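Local atomic coordinates of conserved hypothetical protein (Bacteroides thetaiotaomicron, PDB entry 2HQY), a protein that is of unknown function but binds coenzyme A and is probably an acyl- or aminoacyltransferase related to the GNAT acetyltransferases. Residues R24-L29 and M65-G69; L194-L198 and A219-G223; F54-A58 and D83-H89. One frame throughout, in Å; residues are numbered along the deposited sequence.

Contact 1: residues R24-L29 and M65-G69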
loop_
_atom_site.group_PDB
_atom_site.type_symbol
_atom_site.label_atom_id
_atom_site.label_comp_id
_atom_site.label_asym_id
_atom_site.label_seq_id
_atom_site.Cartn_x
_atom_site.Cartn_y
_atom_site.Cartn_z
ATOM N N ARG A 24 17.325 18.414 7.066
ATOM C CA ARG A 24 16.112 17.841 7.647
ATOM C C ARG A 24 16.419 16.561 8.412
ATOM O O ARG A 24 17.014 15.650 7.866
ATOM C CB ARG A 24 15.112 17.567 6.522
ATOM C CG ARG A 24 14.899 18.800 5.651
ATOM C CD ARG A 24 13.853 19.719 6.244
ATOM N NE ARG A 24 12.553 19.134 5.979
ATOM C CZ ARG A 24 11.806 19.397 4.909
ATOM N NH1 ARG A 24 10.655 18.760 4.768
ATOM N NH2 ARG A 24 12.198 20.297 3.995
ATOM N N ARG A 25 16.001 16.499 9.674
ATOM C CA ARG A 25 16.315 15.354 10.520
ATOM C C ARG A 25 15.099 14.489 10.867
ATOM O O ARG A 25 15.214 13.501 11.593
ATOM C CB ARG A 25 17.024 15.829 11.783
ATOM C CG ARG A 25 18.304 16.577 11.475
ATOM C CD ARG A 25 19.069 16.892 12.737
ATOM N NE ARG A 25 18.348 17.801 13.625
ATOM C CZ ARG A 25 18.744 18.112 14.863
ATOM N NH1 ARG A 25 19.844 17.571 15.378
ATOM N NH2 ARG A 25 18.029 18.955 15.600
ATOM N N ASN A 26 13.928 14.849 10.359
ATOM C CA ASN A 26 12.752 14.102 10.797
ATOM C C ASN A 26 12.631 12.713 10.160
ATOM O O ASN A 26 12.979 12.512 8.970
ATOM C CB ASN A 26 11.484 14.920 10.703
ATOM C CG ASN A 26 11.097 15.193 9.313
ATOM O OD1 ASN A 26 11.804 15.892 8.592
ATOM N ND2 ASN A 26 9.926 14.700 8.925
ATOM N N CYS A 27 12.183 11.761 10.974
ATOM C CA CYS A 27 12.241 10.347 10.611
ATOM C C CYS A 27 11.361 10.060 9.422
ATOM O O CYS A 27 11.564 9.061 8.733
ATOM C CB CYS A 27 11.830 9.448 11.797
ATOM S SG CYS A 27 10.110 9.590 12.314
ATOM N N ASP A 28 10.370 10.920 9.178
ATOM C CA ASP A 28 9.476 10.682 8.033
ATOM C C ASP A 28 10.193 10.798 6.693
ATOM O O ASP A 28 9.623 10.428 5.662
ATOM C CB ASP A 28 8.257 11.584 8.088
ATOM C CG ASP A 28 7.341 11.223 9.262
ATOM O OD1 ASP A 28 7.263 10.013 9.607
ATOM O OD2 ASP A 28 6.714 12.118 9.833
ATOM N N LEU A 29 11.409 11.351 6.694
ATOM C CA LEU A 29 12.188 11.473 5.457
ATOM C C LEU A 29 13.166 10.313 5.205
ATOM O O LEU A 29 13.887 10.300 4.182
ATOM C CB LEU A 29 12.931 12.824 5.416
ATOM C CG LEU A 29 12.009 14.020 5.141
ATOM C CD1 LEU A 29 12.831 15.283 5.249
ATOM C CD2 LEU A 29 11.357 13.931 3.786
ATOM N N MET A 65 4.367 17.096 2.211
ATOM C CA MET A 65 5.471 17.370 3.113
ATOM C C MET A 65 6.030 18.765 2.781
ATOM O O MET A 65 5.809 19.270 1.689
ATOM C CB MET A 65 6.532 16.263 2.940
ATOM C CG MET A 65 7.737 16.336 3.892
ATOM S SD MET A 65 7.395 15.671 5.563
ATOM C CE MET A 65 7.258 13.935 5.205
ATOM N N MET A 66 6.709 19.412 3.734
ATOM C CA MET A 66 7.475 20.606 3.421
ATOM C C MET A 66 8.480 20.211 2.315
ATOM O O MET A 66 9.186 19.209 2.468
ATOM C CB MET A 66 8.191 21.127 4.689
ATOM C CG MET A 66 9.016 22.427 4.507
ATOM S SD MET A 66 8.094 23.974 4.189
ATOM C CE MET A 66 9.452 25.180 4.203
ATOM N N PRO A 67 8.500 20.950 1.182
ATOM C CA PRO A 67 9.436 20.657 0.092
ATOM C C PRO A 67 10.885 20.587 0.554
ATOM O O PRO A 67 11.328 21.405 1.370
ATOM C CB PRO A 67 9.234 21.828 -0.861
ATOM C CG PRO A 67 7.770 22.226 -0.631
ATOM C CD PRO A 67 7.622 22.095 0.847
ATOM N N VAL A 68 11.602 19.603 0.028
ATOM C CA VAL A 68 13.007 19.409 0.352
ATOM C C VAL A 68 13.845 19.924 -0.814
ATOM O O VAL A 68 13.703 19.472 -1.949
ATOM C CB VAL A 68 13.336 17.914 0.609
ATOM C CG1 VAL A 68 14.804 17.731 0.963
ATOM C CG2 VAL A 68 12.468 17.361 1.749
ATOM N N GLY A 69 14.740 20.855 -0.517
ATOM C CA GLY A 69 15.666 21.375 -1.532
ATOM C C GLY A 69 15.855 22.864 -1.411
ATOM O O GLY A 69 15.479 23.478 -0.413
#
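The guanidinium of R24 carries CG2 of V68 over one face, 3.4 Å above its plane and displaced toward the rim, while its edge takes two backbone carbonyls, O of M66 and O of P67, both lying almost exactly in the plane. NH1 gives a nearly straight bond to M66 O (2.8 Å, 174°), and NH2 gives a more bent one to P67 O (3.0 Å). Each nitrogen comes in from above the plane of the carbonyl it meets. The arginine chain starts beside its backbone N and then folds at chi2 (-85°) and chi3 (-77°), a curl that brings the flat end across the M66 side chain at about a right angle. CB of M66 sits 3.4 Å from NH1 there.

Apolar groups fill in around this polar grip. L29 and V68 reach toward each other tip to tip, CD1 to CG2 at 4.1 Å, and the bent chain of M65 brings CE within 3.9 Å of D28 CB. The loop before helix 31-36 is thereby pinned to strand 61-69, a strand bonded through its backbone to L52 at V68 and to L94 at M66. An alanine in place of R24 is likely to leave the carbonyls of M66 and P67 without these two donors and to open a gap beside V68 CG2.

A buried arginine here gives one N-H of NH1 and one of NH2 to main-chain oxygens, with no carboxylate in this contact, so two neutral but polarised carbonyls probably share in stabilising its charge and fix the rotation of the guanidinium.

Contact 2: residues L194-L198 and A219-G223; sequences LIYAL and AFTFG
F222 reaches its ring to the helix, meeting it obliquely, with CZ 3.5 Å from CB of A197 and CE2 3.7 Å from CD2 of L198. This is helix-on-sheet packing in an alpha/beta domain whose sequence family belongs to the acetyltransferase clan: helix 185-199 lies against strand 216-227, the short segments crossing at 76° with their axes 10.8 Å apart. No hydrogen bond links them, and every residue that touches is buried.

Two phenylalanines, F220 and F222, point toward the helix from the strand. Both hold CG between the backbone N and the carbonyl carbon (chi1 72° and 62°), a shared torsion that sends both rings to the helix side; their spacing of two residues along the strand then puts F222 at A197 and L198 and F220 at L194. A197 meets the F222 ring obliquely, and so does L198, whose CG and CD2 both lie close to CE2. F220 instead receives L194 from the opposite direction, at the rim of its ring.

Around the pair, V235 of strand 230-238 packs on L194 and on both rings, while C168 and L171 of helix 165-179 cover F220. L194 also lies near the coenzyme A site, its side chain about 8 Å from the ligand and about 5 Å from that of E190, so this apolar layer probably lies just behind the pocket. CD1 and CD2 of L194 both come up to one atom of F220, CZ, from the same side, each at 4.1 Å.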
loop_
_atom_site.group_PDB
_atom_site.type_symbol
_atom_site.label_atom_id
_atom_site.label_comp_id
_atom_site.label_asym_id
_atom_site.label_seq_id
_atom_site.Cartn_x
_atom_site.Cartn_y
_atom_site.Cartn_z
ATOM N N LEU A 194 6.784 -2.863 9.118
ATOM C CA LEU A 194 7.963 -3.620 9.553
ATOM C C LEU A 194 8.230 -4.791 8.604
ATOM O O LEU A 194 9.362 -5.043 8.206
ATOM C CB LEU A 194 7.702 -4.103 10.990
ATOM C CG LEU A 194 8.794 -4.775 11.793
ATOM C CD1 LEU A 194 8.418 -4.644 13.310
ATOM C CD2 LEU A 194 8.855 -6.246 11.353
ATOM N N ILE A 195 7.174 -5.492 8.249
ATOM C CA ILE A 195 7.298 -6.651 7.380
ATOM C C ILE A 195 7.759 -6.231 5.965
ATOM O O ILE A 195 8.621 -6.887 5.364
ATOM C CB ILE A 195 5.994 -7.463 7.371
ATOM C CG1 ILE A 195 5.823 -8.199 8.740
ATOM C CG2 ILE A 195 5.961 -8.379 6.115
ATOM C CD1 ILE A 195 4.469 -8.885 8.894
ATOM N N TYR A 196 7.206 -5.142 5.435
ATOM C CA TYR A 196 7.691 -4.631 4.132
ATOM C C TYR A 196 9.191 -4.335 4.219
ATOM O O TYR A 196 9.957 -4.697 3.329
ATOM C CB TYR A 196 6.918 -3.371 3.733
ATOM C CG TYR A 196 7.411 -2.735 2.453
ATOM C CD1 TYR A 196 6.759 -2.951 1.236
ATOM C CD2 TYR A 196 8.533 -1.908 2.470
ATOM C CE1 TYR A 196 7.217 -2.340 0.070
ATOM C CE2 TYR A 196 9.013 -1.296 1.313
ATOM C CZ TYR A 196 8.348 -1.493 0.133
ATOM O OH TYR A 196 8.837 -0.899 -1.020
ATOM N N ALA A 197 9.606 -3.657 5.286
ATOM C CA ALA A 197 11.030 -3.333 5.473
ATOM C C ALA A 197 11.922 -4.556 5.517
ATOM O O ALA A 197 12.997 -4.586 4.878
ATOM C CB ALA A 197 11.225 -2.518 6.746
ATOM N N LEU A 198 11.507 -5.564 6.285
ATOM C CA LEU A 198 12.284 -6.831 6.364
ATOM C C LEU A 198 12.327 -7.562 5.019
ATOM O O LEU A 198 13.391 -8.040 4.578
ATOM C CB LEU A 198 11.715 -7.749 7.475
ATOM C CG LEU A 198 12.047 -7.264 8.927
ATOM C CD1 LEU A 198 11.353 -8.184 9.947
ATOM C CD2 LEU A 198 13.572 -7.188 9.233
ATOM N N ALA A 219 15.707 -10.118 20.519
ATOM C CA ALA A 219 15.468 -8.718 20.125
ATOM C C ALA A 219 15.994 -8.495 18.720
ATOM O O ALA A 219 16.901 -9.213 18.294
ATOM C CB ALA A 219 16.162 -7.749 21.087
ATOM N N PHE A 220 15.414 -7.525 18.002
ATOM C CA PHE A 220 16.053 -7.017 16.774
ATOM C C PHE A 220 15.732 -5.536 16.605
ATOM O O PHE A 220 14.791 -5.004 17.239
ATOM C CB PHE A 220 15.655 -7.842 15.532
ATOM C CG PHE A 220 14.233 -7.615 15.083
ATOM C CD1 PHE A 220 13.940 -6.613 14.145
ATOM C CD2 PHE A 220 13.194 -8.404 15.607
ATOM C CE1 PHE A 220 12.613 -6.369 13.735
ATOM C CE2 PHE A 220 11.866 -8.184 15.186
ATOM C CZ PHE A 220 11.588 -7.145 14.251
ATOM N N THR A 221 16.501 -4.879 15.752
ATOM C CA THR A 221 16.352 -3.434 15.516
ATOM C C THR A 221 16.886 -3.147 14.147
ATOM O O THR A 221 17.778 -3.874 13.685
ATOM C CB THR A 221 17.106 -2.603 16.619
ATOM O OG1 THR A 221 16.809 -1.213 16.482
ATOM C CG2 THR A 221 18.625 -2.815 16.580
ATOM N N PHE A 222 16.351 -2.119 13.480
ATOM C CA PHE A 222 16.912 -1.694 12.212
ATOM C C PHE A 222 16.625 -0.215 11.962
ATOM O O PHE A 222 15.759 0.412 12.644
ATOM C CB PHE A 222 16.448 -2.588 11.038
ATOM C CG PHE A 222 14.962 -2.602 10.778
ATOM C CD1 PHE A 222 14.325 -1.485 10.195
ATOM C CD2 PHE A 222 14.231 -3.777 10.972
ATOM C CE1 PHE A 222 12.951 -1.534 9.875
ATOM C CE2 PHE A 222 12.863 -3.834 10.671
ATOM C CZ PHE A 222 12.229 -2.716 10.102
ATOM N N GLY A 223 17.379 0.345 11.022
ATOM C CA GLY A 223 17.226 1.736 10.640
ATOM C C GLY A 223 18.148 2.060 9.498
ATOM O O GLY A 223 18.791 1.177 8.925
#

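Contact 3: residues F54-A58 and D83-H89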
loop_
_atom_site.group_PDB
_atom_site.type_symbol
_atom_site.label_atom_id
_atom_site.label_comp_id
_atom_site.label_asym_id
_atom_site.label_seq_id
_atom_site.Cartn_x
_atom_site.Cartn_y
_atom_site.Cartn_z
ATOM N N PHE A 54 6.366 15.432 -1.522
ATOM C CA PHE A 54 5.636 14.180 -1.240
ATOM C C PHE A 54 4.170 14.539 -1.036
ATOM O O PHE A 54 3.859 15.652 -0.581
ATOM C CB PHE A 54 6.177 13.470 -0.005
ATOM C CG PHE A 54 7.577 12.936 -0.165
ATOM C CD1 PHE A 54 7.801 11.706 -0.782
ATOM C CD2 PHE A 54 8.672 13.681 0.271
ATOM C CE1 PHE A 54 9.117 11.191 -0.945
ATOM C CE2 PHE A 54 9.999 13.183 0.114
ATOM C CZ PHE A 54 10.216 11.939 -0.500
ATOM N N LYS A 55 3.291 13.606 -1.418
ATOM C CA LYS A 55 1.827 13.755 -1.315
ATOM C C LYS A 55 1.317 12.462 -0.674
ATOM O O LYS A 55 1.708 11.354 -1.123
ATOM C CB LYS A 55 1.247 13.974 -2.707
ATOM C CG LYS A 55 -0.275 14.013 -2.847
ATOM C CD LYS A 55 -0.602 14.292 -4.311
ATOM C CE LYS A 55 -2.108 14.519 -4.578
ATOM N NZ LYS A 55 -2.334 14.797 -6.055
ATOM N N PHE A 56 0.512 12.621 0.385
ATOM C CA PHE A 56 -0.008 11.532 1.250
ATOM C C PHE A 56 -1.509 11.686 1.432
ATOM O O PHE A 56 -2.016 12.811 1.533
ATOM C CB PHE A 56 0.500 11.610 2.720
ATOM C CG PHE A 56 1.963 11.697 2.865
ATOM C CD1 PHE A 56 2.738 10.520 2.997
ATOM C CD2 PHE A 56 2.582 12.933 2.939
ATOM C CE1 PHE A 56 4.148 10.592 3.149
ATOM C CE2 PHE A 56 3.980 13.020 3.093
ATOM C CZ PHE A 56 4.766 11.867 3.188
ATOM N N TRP A 57 -2.197 10.563 1.566
ATOM C CA TRP A 57 -3.583 10.570 2.003
ATOM C C TRP A 57 -3.611 9.905 3.376
ATOM O O TRP A 57 -3.379 8.697 3.491
ATOM C CB TRP A 57 -4.467 9.801 1.022
ATOM C CG TRP A 57 -4.611 10.522 -0.295
ATOM C CD1 TRP A 57 -3.826 10.361 -1.406
ATOM C CD2 TRP A 57 -5.581 11.528 -0.627
ATOM N NE1 TRP A 57 -4.267 11.189 -2.422
ATOM C CE2 TRP A 57 -5.325 11.930 -1.966
ATOM C CE3 TRP A 57 -6.631 12.139 0.080
ATOM C CZ2 TRP A 57 -6.105 12.893 -2.620
ATOM C CZ3 TRP A 57 -7.410 13.103 -0.576
ATOM C CH2 TRP A 57 -7.133 13.468 -1.917
ATOM N N ALA A 58 -3.811 10.729 4.405
ATOM C CA ALA A 58 -3.943 10.262 5.781
ATOM C C ALA A 58 -5.427 10.177 6.029
ATOM O O ALA A 58 -6.063 11.180 6.440
ATOM C CB ALA A 58 -3.291 11.250 6.736
ATOM N N ASP A 83 -2.359 21.936 -6.870
ATOM C CA ASP A 83 -2.601 20.501 -6.835
ATOM C C ASP A 83 -3.712 20.183 -5.840
ATOM O O ASP A 83 -4.629 19.419 -6.165
ATOM C CB ASP A 83 -1.323 19.738 -6.493
ATOM C CG ASP A 83 -1.444 18.268 -6.790
ATOM O OD1 ASP A 83 -1.494 17.910 -7.983
ATOM O OD2 ASP A 83 -1.524 17.470 -5.837
ATOM N N ALA A 84 -3.641 20.785 -4.648
ATOM C CA ALA A 84 -4.662 20.588 -3.624
ATOM C C ALA A 84 -6.031 21.064 -4.146
ATOM O O ALA A 84 -7.033 20.395 -3.942
ATOM C CB ALA A 84 -4.291 21.305 -2.364
ATOM N N ASP A 85 -6.055 22.209 -4.830
ATOM C CA ASP A 85 -7.296 22.699 -5.477
ATOM C C ASP A 85 -7.909 21.647 -6.397
ATOM O O ASP A 85 -9.129 21.400 -6.341
ATOM C CB ASP A 85 -7.037 23.983 -6.280
ATOM C CG ASP A 85 -6.690 25.178 -5.408
ATOM O OD1 ASP A 85 -6.888 25.131 -4.169
ATOM O OD2 ASP A 85 -6.221 26.196 -5.975
ATOM N N LYS A 86 -7.076 21.027 -7.240
ATOM C CA LYS A 86 -7.534 19.958 -8.140
ATOM C C LYS A 86 -8.113 18.766 -7.386
ATOM O O LYS A 86 -9.051 18.118 -7.863
ATOM C CB LYS A 86 -6.402 19.492 -9.060
ATOM C CG LYS A 86 -6.352 20.214 -10.396
ATOM C CD LYS A 86 -5.184 19.724 -11.262
ATOM C CE LYS A 86 -3.904 20.489 -10.953
ATOM N NZ LYS A 86 -2.931 20.468 -12.076
ATOM N N GLU A 87 -7.544 18.477 -6.216
ATOM C CA GLU A 87 -8.029 17.405 -5.374
ATOM C C GLU A 87 -9.276 17.804 -4.585
ATOM O O GLU A 87 -9.901 16.942 -3.956
ATOM C CB GLU A 87 -6.920 16.938 -4.421
ATOM C CG GLU A 87 -5.698 16.375 -5.146
ATOM C CD GLU A 87 -5.950 15.021 -5.814
ATOM O OE1 GLU A 87 -7.089 14.488 -5.764
ATOM O OE2 GLU A 87 -4.990 14.481 -6.389
ATOM N N LYS A 88 -9.614 19.097 -4.634
ATOM C CA LYS A 88 -10.773 19.685 -3.923
ATOM C C LYS A 88 -10.593 19.618 -2.414
ATOM O O LYS A 88 -11.534 19.364 -1.658
ATOM C CB LYS A 88 -12.091 19.039 -4.393
ATOM C CG LYS A 88 -12.364 19.323 -5.863
ATOM C CD LYS A 88 -13.645 18.665 -6.376
ATOM C CE LYS A 88 -13.802 18.888 -7.874
ATOM N NZ LYS A 88 -13.743 20.355 -8.162
ATOM N N HIS A 89 -9.348 19.821 -1.982
ATOM C CA HIS A 89 -9.009 19.819 -0.566
ATOM C C HIS A 89 -8.221 21.085 -0.252
ATOM O O HIS A 89 -7.526 21.636 -1.132
ATOM C CB HIS A 89 -8.182 18.570 -0.197
ATOM C CG HIS A 89 -8.996 17.322 -0.063
ATOM N ND1 HIS A 89 -9.246 16.724 1.155
ATOM C CD2 HIS A 89 -9.612 16.556 -0.992
ATOM C CE1 HIS A 89 -9.996 15.651 0.969
ATOM N NE2 HIS A 89 -10.243 15.536 -0.323
#
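K55 NZ is held by two carboxylates: it bonds OE2 of E87 at 2.7 Å and OD2 of D83 at 2.8 Å, both as salt bridges. The two acids stand one turn apart on helix 73-87 and meet the ammonium differently. D83 offers the syn lone pair of OD2, whereas E87 is approached on the anti side of OE2, 17° out of its carboxylate plane. K55 reaches them at full stretch: CG is anti to the backbone N (chi1 174°) and the rest of the chain runs straight. OD2 of D83 also bonds the hydroxyl of Y64 on strand 61-69.

The other oxygen of E87 turns to the next strand side chain on this face. OE1 lies 3.7 Å from CZ2 at the edge of the W57 indole, with carboxylate and ring planes almost perpendicular. Further along the same edge, the tryptophan points CZ3 at a face of H89, 3.7 Å from NE2, in a T-shaped pair with ring centres 5.2 Å apart. H89 follows K88, whose positive phi ends the helix in a Schellman motif, and that turn presents the imidazole to the indole.

Q166 OE1 of the second subunit bonds NE2 of H89, and H199 of the same subunit stacks on W57, so the W57–H89 end also belongs to the interface between subunits. Two acids sharing one largely buried lysine would probably keep it protonated, while the lysine in turn is likely to offset their mutual repulsion; the tie between strand 51-58 and the end of helix 73-87 therefore rests on charge at one end and aromatic packing at the other.

Overall arrangement
From the N terminus, the chain passes 24-29, runs out and back through strands 51-58 and 61-69, and enters helix 73-87. Contact 1 closes the first loop at 65-69; contact 3 opens inside it at 54-58 and closes at 83-89, so the two cross. They also touch directly: M65 N lies 3.2 Å from F54 O, a probable hydrogen bond between the neighbouring strands. Together they bind the early loop, the antiparallel strand pair and the following helix. Contact 2 comes later, in series with both, and joins helix 185-199 to strand 216-227 across the chain's centre from contact 1, their centres about 21 Å apart.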